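Local coordinates for protein metallo-beta-lactamase (Serratia marcescens, PDB 6K4X) that hydrolyses beta-lactam antibiotics, probably with a water activated by the two zinc ions of its subclass B3 active site, at residues 90-95 with 121-126. Residues are numbered along the deposited sequence; the frame is centred on the assembly and turned at random.
Sequences ATVLAG and PGSAKV. With SO4 (sulfate ion), chain F.
Val92 and Val126 form a parallel bridge where the outermost strand 126-129 joins strand 91-95, at the edge of one mixed sheet of the alpha-beta/beta-alpha metallo-beta-lactamase fold; their side chains share a face. Val92 N donates to Lys125 O (2.9 Å, 157° at the hydrogen). Val126 CA makes a CH...O contact with Val92 O at 3.3 Å. Because Val92 CG1 is anti to the backbone N (chi1 178°), CG2 lies beside that N and reaches the incoming loop, meeting Ser123 OG at 3.6 Å in one of the serine's two conformers, whose hydroxyl donates to Ala124 O. Thr91 sets CG2 against Lys125 O (3.6 Å). The bent Lys125 chain passes near Ala90 O and crosses the threonine at about a right angle; one water bridges Thr91 OG1 (2.7 Å) and Lys125 NZ (3.1 Å). Lys125 N hydrogen-bonds O3 of a sulfate, probably from the crystallisation liquor, at 2.9 Å; Arg127 NH1 bonds it too. The side chain of Val92 is about 11 Å from those of zinc ligands His72 and His77, so this is edge packing. Backbone bonds of Val92 to Lys125 and Arg127 set the register, the valines pack under helices 81-88 and 99-104, and the exposed Lys125 ammonium reaches Thr91 through water.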
# COMPACT_ATOMS: atom_id res chain seq x y z
N ALA A 90 -0.99 0.87 17.85
CA ALA A 90 -1.49 -0.15 16.94
C ALA A 90 -0.49 -1.30 16.81
O ALA A 90 0.71 -1.17 17.03
CB ALA A 90 -1.79 0.47 15.60
N THR A 91 -1.03 -2.42 16.35
CA THR A 91 -0.24 -3.55 15.88
C THR A 91 0.00 -3.40 14.39
O THR A 91 -0.93 -3.05 13.65
CB THR A 91 -0.95 -4.87 16.17
OG1 THR A 91 -1.06 -4.98 17.59
CG2 THR A 91 -0.21 -6.07 15.63
N VAL A 92 1.24 -3.64 13.95
CA VAL A 92 1.61 -3.54 12.55
C VAL A 92 1.55 -4.94 11.93
O VAL A 92 2.16 -5.88 12.45
CB VAL A 92 3.03 -2.96 12.43
CG1 VAL A 92 3.47 -2.89 10.99
CG2 VAL A 92 3.11 -1.60 13.10
N LEU A 93 0.84 -5.08 10.80
CA LEU A 93 0.69 -6.36 10.14
C LEU A 93 1.34 -6.30 8.76
O LEU A 93 1.17 -5.32 8.03
CB LEU A 93 -0.77 -6.72 10.00
CG LEU A 93 -1.54 -6.84 11.31
CD1 LEU A 93 -2.99 -7.18 11.05
CD2 LEU A 93 -0.93 -7.85 12.25
N ALA A 94 2.04 -7.37 8.39
CA ALA A 94 2.80 -7.40 7.17
C ALA A 94 2.95 -8.84 6.68
O ALA A 94 2.84 -9.81 7.45
CB ALA A 94 4.15 -6.77 7.36
N GLY A 95 3.34 -8.96 5.42
CA GLY A 95 3.72 -10.25 4.90
C GLY A 95 4.92 -10.80 5.65
O GLY A 95 5.80 -10.07 6.07
N PRO A 121 13.10 4.05 10.09
CA PRO A 121 13.00 3.68 11.49
C PRO A 121 12.30 2.33 11.69
O PRO A 121 11.22 2.09 11.14
CB PRO A 121 12.18 4.83 12.09
CG PRO A 121 12.44 5.98 11.17
CD PRO A 121 12.48 5.36 9.80
N GLY A 122 12.89 1.47 12.51
CA GLY A 122 12.29 0.20 12.84
C GLY A 122 11.07 0.38 13.70
O GLY A 122 11.00 1.31 14.53
N SER A 123 10.09 -0.50 13.52
CA SER A 123 8.84 -0.43 14.25
C SER A 123 8.76 -1.53 15.32
O SER A 123 9.27 -2.62 15.14
CB SER A 123 7.67 -0.48 13.30
OG SER A 123 6.42 -0.36 13.98
N ALA A 124 8.04 -1.22 16.40
CA ALA A 124 7.57 -2.19 17.37
C ALA A 124 6.29 -2.88 16.88
O ALA A 124 5.60 -2.39 15.99
CB ALA A 124 7.34 -1.52 18.70
N LYS A 125 5.97 -4.02 17.50
CA LYS A 125 4.67 -4.67 17.40
C LYS A 125 4.35 -5.12 15.97
O LYS A 125 3.19 -5.05 15.52
CB LYS A 125 3.54 -3.77 17.91
CG LYS A 125 3.61 -3.38 19.38
CD LYS A 125 2.23 -3.30 20.01
CE LYS A 125 1.74 -4.68 20.40
NZ LYS A 125 0.48 -4.63 21.15
N VAL A 126 5.34 -5.66 15.28
CA VAL A 126 5.13 -6.15 13.93
C VAL A 126 4.79 -7.64 13.99
O VAL A 126 5.45 -8.43 14.67
CB VAL A 126 6.35 -5.91 13.04
CG1 VAL A 126 6.05 -6.29 11.61
CG2 VAL A 126 6.82 -4.47 13.14
S SO4 F . 7.16 -6.46 20.05
O1 SO4 F . 7.33 -7.28 18.86
O2 SO4 F . 8.21 -7.02 20.97
O3 SO4 F . 7.39 -4.99 19.89
O4 SO4 F . 5.83 -6.57 20.63
O HOH W 1 -1.64 -3.10 19.51